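Local coordinates for DUF72 domain-containing protein (PDB 1VPQ), which is of unknown function but belongs to the DUF72 family and adopts a TIM-barrel fold, with a bound sulfate ion held by basic and hydroxyl side chains, at residues Val92-Gly97 with Val138-Lys143; Lys84-Val89 with Glu105-Gln110. All blocks are in the same frame, centred on the assembly; numbering follows the deposited sequence.

Both interactions lie on the same side of the chain's centre, in the outer part of the TIM barrel, and their centres are about 14 Å apart. Interaction 2 sets the end of strand 80-84 and the loop beyond it against helix 101-116. Interaction 1 sets the weakly bonded helical turn around 93-96, which follows helix 87-91, against helix 135-147. The two meet directly. Tyr140 OH is 2.5 Å from Val89 O, a probable hydrogen bond, and Leu93 N is 2.9 Å from Ser88 O, another probable one. The sulfate belongs to interaction 2, where Lys84 reaches it. Its place beyond a strand's C-terminal end matches the usual position of TIM-barrel active sites, although no activity is known.

Interaction 1. Residues Val92-Gly97 with Val138-Lys143; sequences VLWKEG and VEYLEK
Trp94 sets its CB on the ring of Tyr140. The methylene lies 3.5 Å from the ring centroid and 9° off the normal, a CH-pi contact over the centre of the face. Trp94 CG sits between the backbone N and the carbonyl carbon (chi1 61°). This turn carries the indole away from helix 135-147 while CB stays on the tyrosine. The indole edge still faces the Tyr140 ring in an edge-to-face pair, with the planes at 69° and the five-membered ring centroid 5.5 Å from the tyrosine centroid. The main chain takes part too, for Trp94 N is 3.6 Å from Tyr140 CE1.

In the TIM barrel, helix 135-147 follows strand 120-126, and the weakly bonded helical turn around 93-96 lies between strand 80-84 and helix 101-116. Tyr140 bridges them. Its CG is anti to the backbone N, and the ring reaches across to the 93-96 turn. The hydroxyl at its far end is hydrogen-bonded to Val89 O. Leu93 crosses the tyrosine at about a right angle, with CB 3.6 Å from Tyr140 OH and CD1 at 4.0 Å from the same oxygen.

The indole has further partners. Trp94 NE1 is hydrogen-bonded to Thr90 O, Phe131 makes an edge-to-face pair with the ring, and Lys95 CG rests 3.4 Å above the indole plane, toward its rim.

Interaction 2. Residues Lys84-Val89 with Glu105-Gln110; sequences KTPGSV and ENFTRQ. With SO4 (sulfate ion), chain B.
Pro86 packs over one face of the Phe107 ring. Its CD is 4.0 Å from the ring centroid and 26° off the normal, a CH-pi contact offset toward the rim. The closest approach is Pro86 CD to Phe107 CD1, 3.6 Å. Pro86 CG lies over the base of the side chain, 3.9 Å from Phe107 CB. The chi1 of Phe107, 166°, swings the ring out from helix 101-116 to meet the proline. Lys84 O approaches the ring obliquely, 3.8 Å from Phe107 CE1. Thr123 and Tyr148 also touch the buried phenylalanine.

In this TIM barrel, Lys84 ends strand 80-84 and Pro86 is the N-cap residue of helix 87-91. The phenylalanine, from helix 101-116, packs where strand 80-84 gives way to helix 87-91.

The solvent side is loose. Exposed Asn106 and Gln110 do not touch segment 84-89; there Gln110 NE2 donates to Asn106 O at 2.6 Å from above the carbonyl plane.

The CB of Lys84 points away from helix 101-116, and its extended chain runs to the sulfate. Lys84 NZ is hydrogen-bonded to sulfate O4 at 2.7 Å and also to Gln126 OE1. Arg157, Arg203 and Tyr220 also bind this ion, probably from the crystallisation liquor.

Interaction 1. Residues Val92-Gly97 with Val138-Lys143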
loop_
_atom_site.group_PDB
_atom_site.type_symbol
_atom_site.label_atom_id
_atom_site.label_comp_id
_atom_site.label_asym_id
_atom_site.label_seq_id
_atom_site.Cartn_x
_atom_site.Cartn_y
_atom_site.Cartn_z
ATOM N N VAL A 92 -12.919 -8.360 8.864
ATOM C CA VAL A 92 -14.022 -8.692 9.778
ATOM C C VAL A 92 -15.316 -9.094 9.060
ATOM O O VAL A 92 -15.757 -10.226 9.182
ATOM C CB VAL A 92 -14.323 -7.519 10.750
ATOM C CG1 VAL A 92 -15.395 -7.906 11.760
ATOM C CG2 VAL A 92 -13.066 -7.083 11.482
ATOM N N LEU A 93 -15.910 -8.165 8.316
ATOM C CA LEU A 93 -17.275 -8.332 7.807
ATOM C C LEU A 93 -17.458 -9.584 6.958
ATOM O O LEU A 93 -18.499 -10.224 7.018
ATOM C CB LEU A 93 -17.705 -7.113 6.984
ATOM C CG LEU A 93 -17.843 -5.787 7.738
ATOM C CD1 LEU A 93 -18.039 -4.659 6.749
ATOM C CD2 LEU A 93 -18.986 -5.826 8.749
ATOM N N TRP A 94 -16.453 -9.931 6.167
ATOM C CA TRP A 94 -16.534 -11.119 5.312
ATOM C C TRP A 94 -16.599 -12.424 6.123
ATOM O O TRP A 94 -17.154 -13.421 5.653
ATOM C CB TRP A 94 -15.370 -11.148 4.313
ATOM C CG TRP A 94 -14.027 -11.201 4.943
ATOM C CD1 TRP A 94 -13.210 -10.144 5.224
ATOM C CD2 TRP A 94 -13.335 -12.373 5.386
ATOM N NE1 TRP A 94 -12.049 -10.589 5.802
ATOM C CE2 TRP A 94 -12.102 -11.954 5.915
ATOM C CE3 TRP A 94 -13.631 -13.740 5.371
ATOM C CZ2 TRP A 94 -11.171 -12.848 6.436
ATOM C CZ3 TRP A 94 -12.703 -14.627 5.887
ATOM C CH2 TRP A 94 -11.490 -14.179 6.411
ATOM N N LYS A 95 -16.013 -12.409 7.326
ATOM C CA LYS A 95 -16.099 -13.530 8.268
ATOM C C LYS A 95 -17.509 -13.656 8.840
ATOM O O LYS A 95 -17.922 -14.742 9.243
ATOM C CB LYS A 95 -15.121 -13.360 9.445
ATOM C CG LYS A 95 -13.631 -13.303 9.105
ATOM C CD LYS A 95 -12.807 -13.396 10.395
ATOM C CE LYS A 95 -11.301 -13.379 10.156
ATOM N NZ LYS A 95 -10.697 -12.055 10.443
ATOM N N GLU A 96 -18.228 -12.537 8.887
ATOM C CA GLU A 96 -19.550 -12.460 9.516
ATOM C C GLU A 96 -20.712 -12.443 8.516
ATOM O O GLU A 96 -21.871 -12.383 8.917
ATOM C CB GLU A 96 -19.613 -11.210 10.394
ATOM C CG GLU A 96 -18.414 -11.070 11.303
ATOM C CD GLU A 96 -18.457 -9.835 12.169
ATOM O OE1 GLU A 96 -18.942 -8.783 11.693
ATOM O OE2 GLU A 96 -17.985 -9.921 13.323
ATOM N N GLY A 97 -20.394 -12.488 7.221
ATOM C CA GLY A 97 -21.407 -12.462 6.160
ATOM C C GLY A 97 -22.143 -11.139 6.062
ATOM O O GLY A 97 -23.353 -11.103 5.819
ATOM N N VAL A 138 -15.443 -14.209 -2.973
ATOM C CA VAL A 138 -15.526 -13.490 -4.250
ATOM C C VAL A 138 -16.809 -12.667 -4.290
ATOM O O VAL A 138 -16.803 -11.520 -4.735
ATOM C CB VAL A 138 -15.499 -14.437 -5.464
ATOM C CG1 VAL A 138 -15.766 -13.660 -6.762
ATOM C CG2 VAL A 138 -14.164 -15.160 -5.551
ATOM N N GLU A 139 -17.909 -13.261 -3.835
ATOM C CA GLU A 139 -19.157 -12.526 -3.695
ATOM C C GLU A 139 -18.921 -11.294 -2.823
ATOM O O GLU A 139 -19.408 -10.204 -3.136
ATOM C CB GLU A 139 -20.269 -13.404 -3.106
ATOM C CG GLU A 139 -21.643 -12.741 -3.130
ATOM C CD GLU A 139 -22.778 -13.662 -2.701
ATOM O OE1 GLU A 139 -22.505 -14.779 -2.198
ATOM O OE2 GLU A 139 -23.957 -13.261 -2.865
ATOM N N TYR A 140 -18.156 -11.466 -1.745
ATOM C CA TYR A 140 -17.840 -10.350 -0.856
ATOM C C TYR A 140 -17.084 -9.238 -1.588
ATOM O O TYR A 140 -17.348 -8.057 -1.367
ATOM C CB TYR A 140 -17.045 -10.817 0.375
ATOM C CG TYR A 140 -16.735 -9.686 1.311
ATOM C CD1 TYR A 140 -17.648 -9.297 2.276
ATOM C CD2 TYR A 140 -15.545 -8.968 1.203
ATOM C CE1 TYR A 140 -17.381 -8.230 3.130
ATOM C CE2 TYR A 140 -15.269 -7.902 2.053
ATOM C CZ TYR A 140 -16.190 -7.542 3.019
ATOM O OH TYR A 140 -15.939 -6.488 3.875
ATOM N N LEU A 141 -16.147 -9.616 -2.452
ATOM C CA LEU A 141 -15.399 -8.639 -3.242
ATOM C C LEU A 141 -16.329 -7.868 -4.196
ATOM O O LEU A 141 -16.118 -6.680 -4.452
ATOM C CB LEU A 141 -14.252 -9.313 -4.021
ATOM C CG LEU A 141 -13.029 -9.840 -3.234
ATOM C CD1 LEU A 141 -12.038 -10.519 -4.167
ATOM C CD2 LEU A 141 -12.326 -8.752 -2.437
ATOM N N GLU A 142 -17.353 -8.537 -4.716
ATOM C CA GLU A 142 -18.386 -7.857 -5.508
ATOM C C GLU A 142 -19.179 -6.841 -4.662
ATOM O O GLU A 142 -19.542 -5.776 -5.156
ATOM C CB GLU A 142 -19.322 -8.879 -6.163
ATOM C CG GLU A 142 -20.616 -8.316 -6.739
ATOM C CD GLU A 142 -20.399 -7.309 -7.847
ATOM O OE1 GLU A 142 -19.237 -7.038 -8.198
ATOM O OE2 GLU A 142 -21.400 -6.792 -8.378
ATOM N N LYS A 143 -19.437 -7.165 -3.397
ATOM C CA LYS A 143 -20.145 -6.237 -2.508
ATOM C C LYS A 143 -19.301 -4.997 -2.220
ATOM O O LYS A 143 -19.815 -3.874 -2.196
ATOM C CB LYS A 143 -20.584 -6.934 -1.216
ATOM C CG LYS A 143 -21.645 -8.015 -1.457
ATOM C CD LYS A 143 -21.978 -8.785 -0.193
ATOM C CE LYS A 143 -23.141 -9.747 -0.407
ATOM N NZ LYS A 143 -23.602 -10.353 0.888
#

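Interaction 2. Residues Lys84-Val89 with Glu105-Gln110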
loop_
_atom_site.group_PDB
_atom_site.type_symbol
_atom_site.label_atom_id
_atom_site.label_comp_id
_atom_site.label_asym_id
_atom_site.label_seq_id
_atom_site.Cartn_x
_atom_site.Cartn_y
_atom_site.Cartn_z
ATOM N N LYS A 84 -5.546 2.912 3.102
ATOM C CA LYS A 84 -6.165 1.630 3.426
ATOM C C LYS A 84 -7.635 1.822 3.813
ATOM O O LYS A 84 -7.974 2.761 4.545
ATOM C CB LYS A 84 -5.414 0.928 4.564
ATOM C CG LYS A 84 -4.185 0.166 4.121
ATOM C CD LYS A 84 -3.710 -0.777 5.212
ATOM C CE LYS A 84 -2.649 -1.745 4.705
ATOM N NZ LYS A 84 -2.292 -2.769 5.736
ATOM N N THR A 85 -8.496 0.925 3.327
ATOM C CA THR A 85 -9.897 0.861 3.760
ATOM C C THR A 85 -9.931 0.579 5.259
ATOM O O THR A 85 -8.929 0.127 5.828
ATOM C CB THR A 85 -10.698 -0.280 3.063
ATOM O OG1 THR A 85 -10.152 -1.553 3.435
ATOM C CG2 THR A 85 -10.701 -0.131 1.542
ATOM N N PRO A 86 -11.091 0.816 5.908
ATOM C CA PRO A 86 -11.181 0.454 7.326
ATOM C C PRO A 86 -10.917 -1.038 7.537
ATOM O O PRO A 86 -11.100 -1.839 6.611
ATOM C CB PRO A 86 -12.624 0.820 7.701
ATOM C CG PRO A 86 -13.063 1.793 6.662
ATOM C CD PRO A 86 -12.349 1.399 5.408
ATOM N N GLY A 87 -10.464 -1.385 8.737
ATOM C CA GLY A 87 -10.126 -2.762 9.093
ATOM C C GLY A 87 -11.290 -3.735 9.068
ATOM O O GLY A 87 -11.100 -4.913 8.796
ATOM N N SER A 88 -12.489 -3.247 9.358
ATOM C CA SER A 88 -13.710 -4.056 9.264
ATOM C C SER A 88 -13.930 -4.631 7.859
ATOM O O SER A 88 -14.338 -5.783 7.689
ATOM C CB SER A 88 -14.926 -3.201 9.616
ATOM O OG SER A 88 -15.058 -2.119 8.708
ATOM N N VAL A 89 -13.672 -3.801 6.859
ATOM C CA VAL A 89 -13.940 -4.155 5.473
ATOM C C VAL A 89 -13.025 -5.289 5.019
ATOM O O VAL A 89 -13.470 -6.213 4.348
ATOM C CB VAL A 89 -13.816 -2.915 4.559
ATOM C CG1 VAL A 89 -13.815 -3.299 3.073
ATOM C CG2 VAL A 89 -14.954 -1.934 4.870
ATOM N N GLU A 105 -19.361 3.693 2.657
ATOM C CA GLU A 105 -20.043 4.981 2.445
ATOM C C GLU A 105 -19.622 5.990 3.504
ATOM O O GLU A 105 -19.377 7.158 3.203
ATOM C CB GLU A 105 -21.564 4.809 2.478
ATOM C CG GLU A 105 -22.127 4.145 1.223
ATOM C CD GLU A 105 -23.647 4.016 1.235
ATOM O OE1 GLU A 105 -24.228 3.738 2.315
ATOM O OE2 GLU A 105 -24.259 4.182 0.153
ATOM N N ASN A 106 -19.558 5.521 4.744
ATOM C CA ASN A 106 -19.068 6.308 5.868
ATOM C C ASN A 106 -17.631 6.763 5.624
ATOM O O ASN A 106 -17.302 7.943 5.762
ATOM C CB ASN A 106 -19.137 5.454 7.135
ATOM C CG ASN A 106 -18.879 6.248 8.387
ATOM O OD1 ASN A 106 -17.873 6.038 9.069
ATOM N ND2 ASN A 106 -19.790 7.166 8.706
ATOM N N PHE A 107 -16.798 5.795 5.253
ATOM C CA PHE A 107 -15.388 6.008 4.907
ATOM C C PHE A 107 -15.214 6.959 3.727
ATOM O O PHE A 107 -14.312 7.785 3.733
ATOM C CB PHE A 107 -14.745 4.659 4.589
ATOM C CG PHE A 107 -13.404 4.747 3.910
ATOM C CD1 PHE A 107 -12.249 4.959 4.649
ATOM C CD2 PHE A 107 -13.295 4.564 2.533
ATOM C CE1 PHE A 107 -11.011 5.008 4.028
ATOM C CE2 PHE A 107 -12.065 4.615 1.901
ATOM C CZ PHE A 107 -10.919 4.834 2.645
ATOM N N THR A 108 -16.074 6.834 2.717
ATOM C CA THR A 108 -16.020 7.702 1.535
ATOM C C THR A 108 -16.181 9.158 1.947
ATOM O O THR A 108 -15.467 10.033 1.460
ATOM C CB THR A 108 -17.114 7.348 0.505
ATOM O OG1 THR A 108 -16.951 5.994 0.074
ATOM C CG2 THR A 108 -17.036 8.257 -0.710
ATOM N N ARG A 109 -17.129 9.402 2.846
ATOM C CA ARG A 109 -17.363 10.734 3.394
ATOM C C ARG A 109 -16.086 11.297 4.019
ATOM O O ARG A 109 -15.698 12.424 3.715
ATOM C CB ARG A 109 -18.498 10.697 4.422
ATOM N N GLN A 110 -15.425 10.511 4.870
ATOM C CA GLN A 110 -14.178 10.961 5.504
ATOM C C GLN A 110 -13.217 11.464 4.434
ATOM O O GLN A 110 -12.750 12.590 4.504
ATOM C CB GLN A 110 -13.453 9.860 6.297
ATOM C CG GLN A 110 -14.309 8.860 7.041
ATOM C CD GLN A 110 -15.220 9.497 8.044
ATOM O OE1 GLN A 110 -14.782 10.274 8.889
ATOM N NE2 GLN A 110 -16.503 9.166 7.967
HETATM S S SO4 B . 0.441 -5.181 5.522
HETATM O O1 SO4 B . -0.028 -5.920 4.354
HETATM O O2 SO4 B . -0.261 -5.627 6.720
HETATM O O3 SO4 B . 1.866 -5.432 5.674
HETATM O O4 SO4 B . 0.167 -3.760 5.336
#